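Local atomic coordinates of mandelate racemase/muconate lactonizing enzyme-like protein (Rubrobacter xylanophilus DSM 9941, PDB entry 2QQ6), a protein that binds magnesium and, as a member of the mandelate racemase/muconate lactonizing enzyme family, probably acts as a lyase. Residues B[186-200]-B[220-233]. Residues are numbered along the deposited sequence; the frame is centred on the assembly and turned at random.
Sequences GAISPREHEAMVARV and RFDIPSSIRFARAM
H193 and F229 meet between helix 190-207 and helix 223-233, two neighbouring helices of the enolase-superfamily barrel domain. The segment axes 190-200 and 223-233 run at 32° and approach to 11.0 Å. The ring edge of F229 is turned toward the face of H193 in an offset edge-to-face pair, planes 78° apart. F229 is a knob in the hole formed by H193, M196, V197 and V200. The selenomethionine M196 bends at its last torsion and lays CE over the centre of the F229 ring, 3.9 Å from the centroid. Deeper in, V200 and the selenomethionine M233 meet tip to tip, with CG1 of V200 3.7 Å from SE of M233. Both also touch I215 on strand 212-216.

Nearer the surface, the R228 guanidinium lies flat on the H193 ring, centres 4.2 Å apart. R228 reaches it with an extended chain, CG anti to the backbone N (chi1 -171°). Its NH2 also makes a long salt bridge to OE1 of E194, at 3.8 Å. An alanine in place of H193 would probably leave the R228 guanidinium without its stacking surface and open a gap beside F229.

Where the loop before helix 190-207 meets the start of helix 223-233, backbone and serine groups bond. I188 N donates to S225 OG at 2.7 Å, and D222 N donates to G186 O at 3.2 Å. OD1 of D222 caps the helix by accepting from S225 N. I188 puts CD1 over the face of F221. The chemistry thus changes along the interface: hydrogen bonds tie residues 186-188 to the start of helix 223-233, apolar and aromatic groups fill the helix pair, and charge lies at its exposed margin.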
loop_
_atom_site.group_PDB
_atom_site.type_symbol
_atom_site.label_atom_id
_atom_site.label_comp_id
_atom_site.label_asym_id
_atom_site.label_seq_id
_atom_site.Cartn_x
_atom_site.Cartn_y
_atom_site.Cartn_z
ATOM N N GLY B 186 -7.864 -1.698 -22.346
ATOM C CA GLY B 186 -8.521 -2.892 -21.846
ATOM C C GLY B 186 -9.689 -3.290 -22.707
ATOM O O GLY B 186 -10.685 -3.814 -22.215
ATOM N N ALA B 187 -9.552 -3.045 -24.001
ATOM C CA ALA B 187 -10.606 -3.337 -24.948
ATOM C C ALA B 187 -10.723 -4.825 -25.235
ATOM O O ALA B 187 -9.731 -5.532 -25.209
ATOM C CB ALA B 187 -10.347 -2.567 -26.227
ATOM N N ILE B 188 -11.944 -5.298 -25.478
ATOM C CA ILE B 188 -12.191 -6.709 -25.805
ATOM C C ILE B 188 -12.627 -6.720 -27.253
ATOM O O ILE B 188 -13.583 -6.044 -27.607
ATOM C CB ILE B 188 -13.343 -7.329 -24.974
ATOM C CG1 ILE B 188 -13.018 -7.274 -23.481
ATOM C CG2 ILE B 188 -13.577 -8.777 -25.397
ATOM C CD1 ILE B 188 -14.034 -7.999 -22.622
ATOM N N SER B 189 -11.926 -7.481 -28.085
ATOM C CA SER B 189 -12.242 -7.541 -29.502
ATOM C C SER B 189 -13.504 -8.333 -29.777
ATOM O O SER B 189 -13.972 -9.082 -28.925
ATOM C CB SER B 189 -11.075 -8.152 -30.268
ATOM O OG SER B 189 -10.947 -9.526 -29.981
ATOM N N PRO B 190 -14.084 -8.167 -30.979
ATOM C CA PRO B 190 -15.305 -8.898 -31.330
ATOM C C PRO B 190 -15.185 -10.407 -31.076
ATOM O O PRO B 190 -15.999 -10.993 -30.366
ATOM C CB PRO B 190 -15.481 -8.561 -32.812
ATOM C CG PRO B 190 -14.991 -7.165 -32.891
ATOM C CD PRO B 190 -13.720 -7.223 -32.056
ATOM N N ARG B 191 -14.151 -11.012 -31.651
ATOM C CA ARG B 191 -13.880 -12.446 -31.531
ATOM C C ARG B 191 -13.347 -12.929 -30.168
ATOM O O ARG B 191 -13.581 -14.069 -29.774
ATOM C CB ARG B 191 -12.911 -12.850 -32.648
ATOM C CG ARG B 191 -12.288 -14.221 -32.485
ATOM C CD ARG B 191 -11.150 -14.392 -33.469
ATOM N NE ARG B 191 -11.621 -14.581 -34.837
ATOM C CZ ARG B 191 -10.825 -14.577 -35.902
ATOM N NH1 ARG B 191 -9.516 -14.384 -35.759
ATOM N NH2 ARG B 191 -11.338 -14.787 -37.109
ATOM N N GLU B 192 -12.612 -12.065 -29.476
ATOM C CA GLU B 192 -12.059 -12.348 -28.153
ATOM C C GLU B 192 -13.256 -12.425 -27.199
ATOM O O GLU B 192 -13.265 -13.168 -26.208
ATOM C CB GLU B 192 -11.128 -11.197 -27.752
ATOM C CG GLU B 192 -10.578 -11.217 -26.336
ATOM C CD GLU B 192 -9.914 -9.888 -25.940
ATOM O OE1 GLU B 192 -9.363 -9.807 -24.822
ATOM O OE2 GLU B 192 -9.941 -8.923 -26.739
ATOM N N HIS B 193 -14.272 -11.642 -27.533
ATOM C CA HIS B 193 -15.501 -11.576 -26.766
ATOM C C HIS B 193 -16.282 -12.884 -26.899
ATOM O O HIS B 193 -16.739 -13.443 -25.906
ATOM C CB HIS B 193 -16.340 -10.405 -27.277
ATOM C CG HIS B 193 -17.674 -10.273 -26.613
ATOM N ND1 HIS B 193 -17.929 -9.335 -25.636
ATOM C CD2 HIS B 193 -18.829 -10.955 -26.794
ATOM C CE1 HIS B 193 -19.186 -9.446 -25.244
ATOM N NE2 HIS B 193 -19.753 -10.422 -25.930
ATOM N N GLU B 194 -16.436 -13.377 -28.124
ATOM C CA GLU B 194 -17.172 -14.615 -28.328
ATOM C C GLU B 194 -16.421 -15.726 -27.635
ATOM O O GLU B 194 -17.018 -16.600 -27.023
ATOM C CB GLU B 194 -17.295 -14.942 -29.814
ATOM C CG GLU B 194 -17.652 -13.758 -30.689
ATOM C CD GLU B 194 -18.895 -13.016 -30.220
ATOM O OE1 GLU B 194 -18.923 -11.766 -30.363
ATOM O OE2 GLU B 194 -19.839 -13.676 -29.720
ATOM N N ALA B 195 -15.101 -15.685 -27.731
ATOM C CA ALA B 195 -14.271 -16.702 -27.106
ATOM C C ALA B 195 -14.599 -16.819 -25.628
ATOM O O ALA B 195 -14.757 -17.917 -25.101
ATOM C CB ALA B 195 -12.800 -16.359 -27.289
HETATM N N MSE B 196 -14.706 -15.677 -24.965
HETATM C CA MSE B 196 -14.998 -15.655 -23.540
HETATM C C MSE B 196 -16.371 -16.219 -23.171
HETATM O O MSE B 196 -16.495 -17.033 -22.246
HETATM C CB MSE B 196 -14.848 -14.234 -23.020
HETATM C CG MSE B 196 -13.409 -13.780 -22.993
HETATM SE SE MSE B 196 -13.229 -11.813 -22.981
HETATM C CE MSE B 196 -13.780 -11.482 -21.112
ATOM N N VAL B 197 -17.400 -15.779 -23.886
ATOM C CA VAL B 197 -18.742 -16.264 -23.626
ATOM C C VAL B 197 -18.780 -17.769 -23.881
ATOM O O VAL B 197 -19.517 -18.515 -23.230
ATOM C CB VAL B 197 -19.757 -15.585 -24.547
ATOM C CG1 VAL B 197 -21.147 -16.061 -24.215
ATOM C CG2 VAL B 197 -19.656 -14.087 -24.403
ATOM N N ALA B 198 -17.968 -18.211 -24.832
ATOM C CA ALA B 198 -17.922 -19.619 -25.169
ATOM C C ALA B 198 -17.456 -20.403 -23.964
ATOM O O ALA B 198 -18.043 -21.431 -23.626
ATOM C CB ALA B 198 -16.984 -19.850 -26.340
ATOM N N ARG B 199 -16.402 -19.913 -23.317
ATOM C CA ARG B 199 -15.872 -20.591 -22.148
ATOM C C ARG B 199 -16.984 -20.700 -21.121
ATOM O O ARG B 199 -17.218 -21.762 -20.541
ATOM C CB ARG B 199 -14.682 -19.820 -21.563
ATOM C CG ARG B 199 -14.077 -20.464 -20.313
ATOM C CD ARG B 199 -13.667 -21.934 -20.550
ATOM N NE ARG B 199 -12.547 -22.075 -21.483
ATOM C CZ ARG B 199 -11.336 -21.564 -21.273
ATOM N NH1 ARG B 199 -11.087 -20.879 -20.155
ATOM N NH2 ARG B 199 -10.380 -21.725 -22.181
ATOM N N VAL B 200 -17.688 -19.595 -20.922
ATOM C CA VAL B 200 -18.766 -19.570 -19.960
ATOM C C VAL B 200 -19.806 -20.618 -20.335
ATOM O O VAL B 200 -20.032 -21.567 -19.586
ATOM C CB VAL B 200 -19.413 -18.165 -19.888
ATOM C CG1 VAL B 200 -20.346 -18.073 -18.695
ATOM C CG2 VAL B 200 -18.335 -17.111 -19.769
ATOM N N ARG B 220 -9.232 -6.078 -15.923
ATOM C CA ARG B 220 -8.334 -5.654 -16.993
ATOM C C ARG B 220 -9.008 -4.834 -18.083
ATOM O O ARG B 220 -8.343 -4.487 -19.061
ATOM C CB ARG B 220 -7.715 -6.869 -17.704
ATOM C CG ARG B 220 -7.416 -8.085 -16.859
ATOM C CD ARG B 220 -6.026 -8.056 -16.282
ATOM N NE ARG B 220 -5.669 -9.368 -15.760
ATOM C CZ ARG B 220 -4.531 -9.638 -15.135
ATOM N NH1 ARG B 220 -3.629 -8.681 -14.947
ATOM N NH2 ARG B 220 -4.299 -10.863 -14.701
ATOM N N PHE B 221 -10.292 -4.504 -17.944
ATOM C CA PHE B 221 -10.961 -3.800 -19.040
ATOM C C PHE B 221 -11.594 -2.439 -18.836
ATOM O O PHE B 221 -11.920 -2.035 -17.719
ATOM C CB PHE B 221 -11.987 -4.743 -19.654
ATOM C CG PHE B 221 -11.502 -6.150 -19.726
ATOM C CD1 PHE B 221 -11.560 -6.974 -18.607
ATOM C CD2 PHE B 221 -10.910 -6.637 -20.889
ATOM C CE1 PHE B 221 -11.036 -8.256 -18.648
ATOM C CE2 PHE B 221 -10.382 -7.920 -20.942
ATOM C CZ PHE B 221 -10.442 -8.731 -19.825
ATOM N N ASP B 222 -11.762 -1.752 -19.963
ATOM C CA ASP B 222 -12.357 -0.428 -20.017
ATOM C C ASP B 222 -13.867 -0.507 -19.869
ATOM O O ASP B 222 -14.470 -1.576 -19.963
ATOM C CB ASP B 222 -12.027 0.264 -21.342
ATOM C CG ASP B 222 -12.468 -0.544 -22.542
ATOM O OD1 ASP B 222 -13.441 -1.322 -22.410
ATOM O OD2 ASP B 222 -11.857 -0.393 -23.622
ATOM N N ILE B 223 -14.474 0.650 -19.664
ATOM C CA ILE B 223 -15.906 0.726 -19.486
ATOM C C ILE B 223 -16.706 -0.021 -20.552
ATOM O O ILE B 223 -17.520 -0.886 -20.218
ATOM C CB ILE B 223 -16.356 2.211 -19.399
ATOM C CG1 ILE B 223 -15.996 2.774 -18.021
ATOM C CG2 ILE B 223 -17.843 2.329 -19.644
ATOM C CD1 ILE B 223 -16.739 2.105 -16.894
ATOM N N PRO B 224 -16.475 0.289 -21.847
ATOM C CA PRO B 224 -17.195 -0.365 -22.945
ATOM C C PRO B 224 -17.137 -1.894 -22.924
ATOM O O PRO B 224 -18.173 -2.569 -22.967
ATOM C CB PRO B 224 -16.531 0.225 -24.186
ATOM C CG PRO B 224 -16.160 1.574 -23.742
ATOM C CD PRO B 224 -15.564 1.313 -22.385
ATOM N N SER B 225 -15.929 -2.440 -22.856
ATOM C CA SER B 225 -15.773 -3.886 -22.844
ATOM C C SER B 225 -16.480 -4.513 -21.632
ATOM O O SER B 225 -17.211 -5.497 -21.757
ATOM C CB SER B 225 -14.276 -4.254 -22.853
ATOM O OG SER B 225 -13.627 -3.808 -24.037
ATOM N N SER B 226 -16.265 -3.933 -20.456
ATOM C CA SER B 226 -16.873 -4.442 -19.235
ATOM C C SER B 226 -18.388 -4.534 -19.399
ATOM O O SER B 226 -18.990 -5.587 -19.176
ATOM C CB SER B 226 -16.534 -3.517 -18.066
ATOM O OG SER B 226 -15.141 -3.309 -17.955
ATOM N N ILE B 227 -18.987 -3.419 -19.810
ATOM C CA ILE B 227 -20.422 -3.326 -20.004
ATOM C C ILE B 227 -20.955 -4.296 -21.045
ATOM O O ILE B 227 -21.938 -4.996 -20.807
ATOM C CB ILE B 227 -20.816 -1.892 -20.382
ATOM C CG1 ILE B 227 -20.486 -0.950 -19.223
ATOM C CG2 ILE B 227 -22.276 -1.813 -20.687
ATOM C CD1 ILE B 227 -21.051 0.432 -19.369
ATOM N N ARG B 228 -20.307 -4.348 -22.200
ATOM C CA ARG B 228 -20.750 -5.248 -23.248
ATOM C C ARG B 228 -20.624 -6.694 -22.789
ATOM O O ARG B 228 -21.496 -7.513 -23.078
ATOM C CB ARG B 228 -19.937 -5.037 -24.527
ATOM C CG ARG B 228 -20.494 -5.785 -25.727
ATOM C CD ARG B 228 -19.569 -5.784 -26.952
ATOM N NE ARG B 228 -20.010 -6.798 -27.920
ATOM C CZ ARG B 228 -19.312 -7.222 -28.979
ATOM N NH1 ARG B 228 -18.102 -6.723 -29.252
ATOM N NH2 ARG B 228 -19.823 -8.172 -29.762
ATOM N N PHE B 229 -19.557 -7.017 -22.063
ATOM C CA PHE B 229 -19.389 -8.390 -21.619
ATOM C C PHE B 229 -20.357 -8.736 -20.510
ATOM O O PHE B 229 -20.872 -9.854 -20.458
ATOM C CB PHE B 229 -17.961 -8.659 -21.140
ATOM C CG PHE B 229 -17.721 -10.096 -20.783
ATOM C CD1 PHE B 229 -17.680 -11.070 -21.775
ATOM C CD2 PHE B 229 -17.652 -10.496 -19.442
ATOM C CE1 PHE B 229 -17.580 -12.423 -21.444
ATOM C CE2 PHE B 229 -17.554 -11.858 -19.090
ATOM C CZ PHE B 229 -17.521 -12.823 -20.093
ATOM N N ALA B 230 -20.603 -7.779 -19.618
ATOM C CA ALA B 230 -21.524 -7.995 -18.504
ATOM C C ALA B 230 -22.926 -8.265 -19.018
ATOM O O ALA B 230 -23.575 -9.217 -18.583
ATOM C CB ALA B 230 -21.544 -6.797 -17.600
ATOM N N ARG B 231 -23.392 -7.428 -19.943
ATOM C CA ARG B 231 -24.730 -7.603 -20.496
ATOM C C ARG B 231 -24.865 -9.010 -21.052
ATOM O O ARG B 231 -25.949 -9.566 -21.092
ATOM C CB ARG B 231 -25.008 -6.568 -21.585
ATOM N N ALA B 232 -23.755 -9.601 -21.464
ATOM C CA ALA B 232 -23.798 -10.944 -22.017
ATOM C C ALA B 232 -23.785 -12.001 -20.928
ATOM O O ALA B 232 -24.221 -13.121 -21.145
ATOM C CB ALA B 232 -22.629 -11.155 -22.972
HETATM N N MSE B 233 -23.291 -11.653 -19.752
HETATM C CA MSE B 233 -23.253 -12.616 -18.667
HETATM C C MSE B 233 -24.614 -12.801 -18.023
HETATM O O MSE B 233 -24.801 -13.691 -17.185
HETATM C CB MSE B 233 -22.238 -12.181 -17.612
HETATM C CG MSE B 233 -20.804 -12.465 -18.028
HETATM SE SE MSE B 233 -20.600 -14.401 -18.464
HETATM C CE MSE B 233 -20.861 -14.344 -20.439
#